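Local atomic coordinates of decapping nuclease RAI1 (Scheffersomyces stipitis, PDB entry 5BTO), a protein that removes non-canonical caps such as NAD from the 5' ends of RNAs in a divalent-metal-dependent reaction, and binds and stimulates the exoribonuclease RAT1. Residues S85-K88 with C89-T92; E149-E152 with L153-K157; I344-L347 with L348-P352; R383-G387 with E388-S392. All coordinates share one frame; numbering follows the deposited sequence.

How the contacts relate
The four contacts are each local, within one helix or at a helix end, and follow one another along the chain of this PD-(D/E)XK-type nuclease. Contacts 1 and 4 lie closest, their centres about 10 Å apart, and touch: K88 NZ is 3.1 Å from E388 O, a probable hydrogen bond, while M87 meets M389. Contact 4 also reaches contact 2, E388 OE2 lying 3.2 Å from E149 N at the start of helix 149-166. Contact 3 stands apart, its nearest atoms about 7 Å from contact 4. Contact 1 is next to the substrate site, the C89 side chain about 4 Å from that of Y114, a substrate-binding residue.

Contact 1 (S85-K88 with C89-T92); sequences SDMK and CLLT
M87 reaches forward over the first turn of helix 87-101 to meet L90 and L91. Its CB carries CG anti to the backbone N (chi1 -175°), where CG lies 3.7 Å from L91 CD1 and close to L91 CG. The bend at chi2 (61°) then brings SD 3.8 Å from L90 CD2, with the L91 side chain also close by. The M87 chain thus runs slantwise across both leucines, and beyond them it packs on M389 and N146. D86 stands at the N-cap of this helix: its OD1 accepts from K88 N at 2.9 Å, met from above the carboxylate plane. The other carboxylate oxygen, OD2, approaches C89 SG at 3.7 Å, and D86 O accepts from the hydroxyl of Y114, a substrate-binding residue on strand 111-114. Past the cap the helix ladder begins with L91 N donating to M87 O at 2.8 Å. One residue on, K88 O is gripped twice by T92, by N at 2.9 Å and by the hydroxyl OG1 at 2.9 Å, the two donors arriving from opposite faces of the carbonyl plane. The lysine's own NZ leads away to the backbone oxygen of E388.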
# COMPACT_ATOMS: atom_id res chain seq x y z
N SER A 85 6.78 17.56 22.50
CA SER A 85 6.18 18.48 21.54
C SER A 85 4.83 18.96 22.04
O SER A 85 3.97 18.14 22.40
CB SER A 85 6.03 17.83 20.17
OG SER A 85 7.20 18.00 19.39
N ASP A 86 4.64 20.27 22.02
CA ASP A 86 3.51 20.90 22.69
C ASP A 86 2.66 21.71 21.72
O ASP A 86 3.08 22.77 21.24
CB ASP A 86 4.05 21.80 23.80
CG ASP A 86 2.97 22.49 24.58
OD1 ASP A 86 1.80 22.05 24.53
OD2 ASP A 86 3.29 23.48 25.27
N MET A 87 1.45 21.24 21.44
CA MET A 87 0.57 21.96 20.54
C MET A 87 0.13 23.29 21.17
O MET A 87 -0.21 24.23 20.46
CB MET A 87 -0.63 21.10 20.14
CG MET A 87 -1.57 21.71 19.11
SD MET A 87 -0.85 22.07 17.48
CE MET A 87 -0.24 20.47 17.00
N LYS A 88 0.15 23.37 22.50
CA LYS A 88 -0.34 24.55 23.20
C LYS A 88 0.44 25.81 22.82
O LYS A 88 -0.14 26.85 22.50
CB LYS A 88 -0.29 24.35 24.71
CG LYS A 88 -1.09 23.17 25.22
CD LYS A 88 -0.90 22.98 26.71
CE LYS A 88 -1.72 21.82 27.23
NZ LYS A 88 -1.37 20.53 26.56
N CYS A 89 1.76 25.72 22.89
CA CYS A 89 2.59 26.87 22.54
C CYS A 89 2.49 27.22 21.06
O CYS A 89 2.44 28.40 20.69
CB CYS A 89 4.06 26.69 22.99
SG CYS A 89 4.93 25.22 22.40
N LEU A 90 2.45 26.21 20.20
CA LEU A 90 2.23 26.43 18.78
C LEU A 90 0.92 27.19 18.55
O LEU A 90 0.86 28.15 17.78
CB LEU A 90 2.26 25.11 18.00
CG LEU A 90 1.97 25.19 16.49
CD1 LEU A 90 2.85 26.26 15.83
CD2 LEU A 90 2.15 23.82 15.82
N LEU A 91 -0.15 26.75 19.20
CA LEU A 91 -1.44 27.43 19.03
C LEU A 91 -1.42 28.84 19.60
O LEU A 91 -2.08 29.73 19.06
CB LEU A 91 -2.57 26.63 19.68
CG LEU A 91 -2.78 25.29 18.99
CD1 LEU A 91 -3.94 24.56 19.64
CD2 LEU A 91 -3.02 25.49 17.50
N THR A 92 -0.68 29.05 20.68
CA THR A 92 -0.55 30.40 21.23
C THR A 92 0.12 31.31 20.19
O THR A 92 -0.35 32.42 19.93
CB THR A 92 0.25 30.40 22.54
OG1 THR A 92 -0.43 29.60 23.52
CG2 THR A 92 0.39 31.84 23.09

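Contact 2 (E149-E152 with L153-K157); sequences EEIE and LARRK
I151 and R155, one turn apart near the start of helix 149-166, lie side by side and point the same way. Van der Waals contact joins them: the methyl CG2 of I151 sits over the centre of one face of the R155 guanidinium, 3.7 Å from CZ. With CG anti to the backbone N (chi1 -166°) and the chain bent at chi3, the arginine brings its flat end across this methyl. L153 leans back toward the preceding turn, its CG 3.4 Å from E149 O, while its side chain also packs on M84 and E81.

Backbone hydrogen bonds of the i to i+4 kind run from L153 N to E149 O, A154 N to E150 O, R155 N to I151 O and R156 N to E152 O. The helix start is secured by D148, whose OD2 accepts from I151 N.

Charge gathers round E152, which is buried. Its OE1 forms a long salt bridge with R156 NH2 at 4.0 Å; the oxygen stands above one face of that guanidinium, so the attraction is of charges without an N-H directed at it. R155 makes its salt bridge with D133 through NH1. That same nitrogen is tied to E152 indirectly: a water in the plane of the R155 guanidinium donates to E152 OE2 at a short 2.5 Å and accepts from R155 NH1 at 2.8 Å.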
# COMPACT_ATOMS: atom_id res chain seq x y z
N GLU A 149 0.96 12.45 24.39
CA GLU A 149 1.74 12.69 25.60
C GLU A 149 2.02 11.42 26.40
O GLU A 149 3.17 11.14 26.74
CB GLU A 149 1.03 13.73 26.48
CG GLU A 149 1.82 14.15 27.70
CD GLU A 149 1.21 15.34 28.40
OE1 GLU A 149 0.40 16.05 27.78
OE2 GLU A 149 1.55 15.57 29.58
N GLU A 150 0.98 10.66 26.69
CA GLU A 150 1.13 9.46 27.51
C GLU A 150 2.00 8.42 26.81
O GLU A 150 2.91 7.85 27.42
CB GLU A 150 -0.25 8.87 27.86
CG GLU A 150 -0.86 8.08 26.72
CD GLU A 150 -2.36 7.92 26.84
OE1 GLU A 150 -2.88 7.90 27.97
OE2 GLU A 150 -3.02 7.82 25.78
N ILE A 151 1.75 8.18 25.53
CA ILE A 151 2.52 7.20 24.78
C ILE A 151 3.99 7.60 24.73
O ILE A 151 4.88 6.76 24.93
CB ILE A 151 1.96 6.98 23.36
CG1 ILE A 151 0.63 6.22 23.44
CG2 ILE A 151 2.97 6.23 22.49
CD1 ILE A 151 -0.03 5.99 22.09
N GLU A 152 4.25 8.88 24.49
CA GLU A 152 5.62 9.38 24.46
C GLU A 152 6.33 9.20 25.79
O GLU A 152 7.50 8.83 25.83
CB GLU A 152 5.66 10.85 24.04
CG GLU A 152 5.38 11.06 22.58
CD GLU A 152 6.22 10.14 21.70
OE1 GLU A 152 7.46 10.09 21.88
OE2 GLU A 152 5.62 9.45 20.84
N LEU A 153 5.62 9.49 26.88
CA LEU A 153 6.19 9.35 28.22
C LEU A 153 6.57 7.90 28.48
O LEU A 153 7.68 7.62 28.93
CB LEU A 153 5.19 9.83 29.27
CG LEU A 153 5.09 11.34 29.48
CD1 LEU A 153 3.93 11.70 30.40
CD2 LEU A 153 6.40 11.89 30.02
N ALA A 154 5.64 7.00 28.20
CA ALA A 154 5.87 5.58 28.44
C ALA A 154 7.00 5.05 27.57
O ALA A 154 7.77 4.18 28.00
CB ALA A 154 4.59 4.79 28.20
N ARG A 155 7.10 5.57 26.35
CA ARG A 155 8.05 5.07 25.37
C ARG A 155 9.50 5.40 25.72
O ARG A 155 10.38 4.54 25.62
CB ARG A 155 7.69 5.60 23.98
CG ARG A 155 8.39 4.91 22.83
CD ARG A 155 7.56 5.04 21.55
NE ARG A 155 6.45 4.08 21.51
CZ ARG A 155 5.43 4.15 20.66
NH1 ARG A 155 5.34 5.15 19.77
NH2 ARG A 155 4.48 3.23 20.71
N ARG A 156 9.75 6.63 26.13
CA ARG A 156 11.11 7.04 26.48
C ARG A 156 11.60 6.30 27.72
O ARG A 156 12.76 5.90 27.79
CB ARG A 156 11.20 8.56 26.67
CG ARG A 156 10.99 9.35 25.38
CD ARG A 156 11.40 10.81 25.56
NE ARG A 156 10.36 11.73 25.11
CZ ARG A 156 10.36 12.34 23.92
NH1 ARG A 156 11.34 12.13 23.06
NH2 ARG A 156 9.36 13.16 23.60
N LYS A 157 10.72 6.13 28.70
CA LYS A 157 11.06 5.40 29.91
C LYS A 157 11.31 3.93 29.59
O LYS A 157 12.26 3.33 30.10
CB LYS A 157 9.94 5.53 30.95
CG LYS A 157 10.27 4.89 32.29
CD LYS A 157 11.58 5.41 32.85
CE LYS A 157 11.92 4.75 34.18
NZ LYS A 157 11.93 3.26 34.07
O HOH W 1 6.78 7.58 19.76

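Contact 3 (I344-L347 with L348-P352); sequences IEWL and LQEIP
The indole of W346 has the CG methylene of E350 over one face, offset toward the rim. This is a CH-pi contact: CG is 3.8 Å from the centroid of the five-membered ring and 19° off its normal, with NE1 the nearest ring atom at 3.6 Å. The glutamate bends at chi2, which carries its carboxylate on past the ring, the two planes 39° apart, to a salt bridge through OE1 with K10. Around the same indole are F371 and L373 of strand 370-375, and K45 of the second subunit also packs on it. The E345 and Q349 side chains lie side by side, pointing the same way, with carboxylate and amide planes 29° apart. Q349 NE2 comes 3.5 Å from E345 CG, so the amide nitrogen rests against the glutamate's methylene.

These residues form the last turns of helix 333-350, which packs against the large mixed sheet of the nuclease fold. On the buried side I344 CG2 and L348 CD1 are 4.2 Å apart, I344 resting on A228 and M230 of strand 228-235. L347 meets V362, and I351 reaches L143, Y360 and L373.

The helical ladder persists to its end: L348 N bonds to I344 O, Q349 N to E345 O, and E350 N to W346 O. I351, the first residue to leave helical backbone angles, still donates its N to L347 O at 3.1 Å. Its CG1, anti to its carbonyl carbon, packs 3.5 Å from that same L347 oxygen.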
# COMPACT_ATOMS: atom_id res chain seq x y z
N ILE A 344 0.12 11.69 3.46
CA ILE A 344 -0.60 12.95 3.68
C ILE A 344 -1.91 12.96 2.88
O ILE A 344 -2.96 13.35 3.39
CB ILE A 344 0.27 14.16 3.31
CG1 ILE A 344 1.49 14.26 4.23
CG2 ILE A 344 -0.55 15.45 3.40
CD1 ILE A 344 1.17 14.35 5.71
N GLU A 345 -1.85 12.56 1.62
CA GLU A 345 -3.06 12.48 0.80
C GLU A 345 -4.12 11.55 1.42
O GLU A 345 -5.31 11.87 1.45
CB GLU A 345 -2.72 12.00 -0.61
CG GLU A 345 -3.91 11.94 -1.56
CD GLU A 345 -3.55 11.25 -2.86
OE1 GLU A 345 -3.18 10.06 -2.82
OE2 GLU A 345 -3.63 11.89 -3.93
N TRP A 346 -3.67 10.40 1.92
CA TRP A 346 -4.56 9.43 2.53
C TRP A 346 -5.24 10.01 3.78
O TRP A 346 -6.45 9.88 3.95
CB TRP A 346 -3.76 8.17 2.89
CG TRP A 346 -4.56 6.99 3.36
CD1 TRP A 346 -5.46 6.27 2.64
CD2 TRP A 346 -4.48 6.37 4.65
NE1 TRP A 346 -5.95 5.23 3.40
CE2 TRP A 346 -5.37 5.27 4.64
CE3 TRP A 346 -3.75 6.64 5.81
CZ2 TRP A 346 -5.54 4.44 5.75
CZ3 TRP A 346 -3.92 5.81 6.91
CH2 TRP A 346 -4.82 4.72 6.87
N LEU A 347 -4.47 10.66 4.64
CA LEU A 347 -5.05 11.23 5.85
C LEU A 347 -6.13 12.24 5.51
O LEU A 347 -7.20 12.24 6.11
CB LEU A 347 -4.00 11.87 6.75
CG LEU A 347 -2.99 10.90 7.35
CD1 LEU A 347 -1.95 11.66 8.16
CD2 LEU A 347 -3.69 9.85 8.22
N LEU A 348 -5.84 13.10 4.53
CA LEU A 348 -6.82 14.11 4.14
C LEU A 348 -8.07 13.50 3.49
O LEU A 348 -9.16 14.05 3.62
CB LEU A 348 -6.19 15.18 3.25
CG LEU A 348 -5.24 16.11 4.02
CD1 LEU A 348 -4.46 17.02 3.07
CD2 LEU A 348 -5.98 16.93 5.06
N GLN A 349 -7.91 12.37 2.81
CA GLN A 349 -9.03 11.67 2.18
C GLN A 349 -9.89 10.92 3.19
O GLN A 349 -11.12 10.83 3.03
CB GLN A 349 -8.53 10.68 1.12
CG GLN A 349 -8.10 11.31 -0.19
CD GLN A 349 -7.66 10.27 -1.21
OE1 GLN A 349 -7.85 9.07 -1.01
NE2 GLN A 349 -7.08 10.72 -2.32
N GLU A 350 -9.26 10.38 4.23
CA GLU A 350 -9.94 9.46 5.14
C GLU A 350 -10.51 10.09 6.42
O GLU A 350 -11.37 9.50 7.07
CB GLU A 350 -9.01 8.29 5.51
CG GLU A 350 -8.58 7.46 4.31
CD GLU A 350 -9.76 6.82 3.60
OE1 GLU A 350 -10.77 6.51 4.27
OE2 GLU A 350 -9.69 6.66 2.37
N ILE A 351 -10.04 11.28 6.77
CA ILE A 351 -10.55 11.95 7.96
C ILE A 351 -11.49 13.07 7.54
O ILE A 351 -11.06 14.05 6.96
CB ILE A 351 -9.38 12.54 8.81
CG1 ILE A 351 -8.45 11.42 9.27
CG2 ILE A 351 -9.92 13.32 10.01
CD1 ILE A 351 -7.20 11.90 9.99
N PRO A 352 -12.80 12.92 7.81
CA PRO A 352 -13.77 13.95 7.41
C PRO A 352 -13.40 15.32 7.99
O PRO A 352 -13.25 15.45 9.20
CB PRO A 352 -15.09 13.45 8.01
CG PRO A 352 -14.92 11.98 8.10
CD PRO A 352 -13.45 11.75 8.43

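Contact 4 (R383-G387 with E388-S392); sequences RLRNG and EMLTS
E388 extends alongside R383, the two side chains pointing the same way, with carboxylate and guanidinium planes 54° apart. A salt bridge joins E388 OE1 to R383 NH1; the modelled separation of 2.4 Å is very short and its exact value doubtful. OE2 lies at the edge of the guanidinium, in its plane, and accepts a hydrogen bond from E149 N. The carboxylate carbon CD also rests 3.9 Å from L384 CD2, while E388 N donates to R383 O at 3.3 Å.

That bond spans five residues, as does M389 N to L384 O at 2.9 Å, so helix 378-388 ends in a wider pi-type turn. G387, with phi 149° and psi -53°, takes a backbone shape that calls for glycine, since a side chain there would be jammed against N386 O. M389 packs its CB 4.2 Å from L384 CB and sends its chain on to F144 and N146. L390 N is the second donor to L384 O, at 3.0 Å, so that one carbonyl oxygen accepts from two successive amides. The leucine lies beside R385, its CD1 4.1 Å from R385 CG, whereas the R385 guanidinium goes to the backbone oxygens of A138 and K358. T391 then N-caps the following helix 392-400, its OG1 accepting from F394 N.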
# COMPACT_ATOMS: atom_id res chain seq x y z
N ARG A 383 -10.49 14.67 25.80
CA ARG A 383 -9.18 15.02 26.36
C ARG A 383 -8.34 15.88 25.39
O ARG A 383 -7.73 16.88 25.79
CB ARG A 383 -8.41 13.76 26.75
CG ARG A 383 -6.95 14.02 27.12
CD ARG A 383 -6.22 12.76 27.58
NE ARG A 383 -6.17 11.72 26.55
CZ ARG A 383 -5.21 11.61 25.63
NH1 ARG A 383 -4.22 12.48 25.61
NH2 ARG A 383 -5.24 10.63 24.74
N LEU A 384 -8.32 15.51 24.11
CA LEU A 384 -7.53 16.25 23.13
C LEU A 384 -8.11 17.63 22.81
O LEU A 384 -7.38 18.62 22.72
CB LEU A 384 -7.35 15.44 21.85
CG LEU A 384 -6.64 14.09 22.02
CD1 LEU A 384 -6.74 13.23 20.77
CD2 LEU A 384 -5.17 14.30 22.40
N ARG A 385 -9.43 17.70 22.65
CA ARG A 385 -10.08 18.94 22.25
C ARG A 385 -10.20 19.92 23.40
O ARG A 385 -10.41 21.12 23.18
CB ARG A 385 -11.47 18.67 21.66
CG ARG A 385 -11.41 18.02 20.30
CD ARG A 385 -12.79 17.72 19.73
NE ARG A 385 -12.65 17.01 18.47
CZ ARG A 385 -12.50 17.61 17.29
NH1 ARG A 385 -12.51 18.94 17.23
NH2 ARG A 385 -12.35 16.88 16.19
N ASN A 386 -10.05 19.42 24.62
CA ASN A 386 -10.27 20.23 25.81
C ASN A 386 -9.04 20.38 26.70
O ASN A 386 -9.14 20.36 27.93
CB ASN A 386 -11.47 19.70 26.60
CG ASN A 386 -12.78 19.87 25.84
OD1 ASN A 386 -13.14 20.97 25.43
ND2 ASN A 386 -13.49 18.77 25.65
N GLY A 387 -7.88 20.57 26.08
CA GLY A 387 -6.67 20.83 26.84
C GLY A 387 -5.36 20.33 26.25
O GLY A 387 -4.41 21.11 26.11
N GLU A 388 -5.29 19.05 25.91
CA GLU A 388 -4.01 18.49 25.44
C GLU A 388 -3.58 18.99 24.06
O GLU A 388 -2.42 19.36 23.87
CB GLU A 388 -3.99 16.95 25.48
CG GLU A 388 -2.72 16.38 24.82
CD GLU A 388 -2.44 14.91 25.16
OE1 GLU A 388 -2.92 14.44 26.21
OE2 GLU A 388 -1.73 14.24 24.36
N MET A 389 -4.51 19.01 23.11
CA MET A 389 -4.21 19.49 21.75
C MET A 389 -4.73 20.92 21.54
O MET A 389 -3.95 21.85 21.36
CB MET A 389 -4.82 18.54 20.71
CG MET A 389 -4.59 18.95 19.25
SD MET A 389 -3.36 17.94 18.42
CE MET A 389 -3.91 16.31 18.98
N LEU A 390 -6.05 21.07 21.55
CA LEU A 390 -6.66 22.39 21.42
C LEU A 390 -6.69 23.09 22.77
O LEU A 390 -6.93 22.44 23.81
CB LEU A 390 -8.08 22.28 20.85
CG LEU A 390 -8.23 21.59 19.50
CD1 LEU A 390 -9.69 21.55 19.05
CD2 LEU A 390 -7.35 22.24 18.43
N THR A 391 -6.46 24.40 22.77
CA THR A 391 -6.54 25.18 24.00
C THR A 391 -7.82 25.99 24.00
O THR A 391 -8.39 26.27 22.95
CB THR A 391 -5.35 26.14 24.13
OG1 THR A 391 -5.45 27.14 23.11
CG2 THR A 391 -4.03 25.38 23.97
N SER A 392 -8.28 26.38 25.18
CA SER A 392 -9.50 27.19 25.27
C SER A 392 -9.30 28.54 24.58
O SER A 392 -10.20 29.05 23.92
CB SER A 392 -9.95 27.37 26.72
OG SER A 392 -8.96 28.00 27.51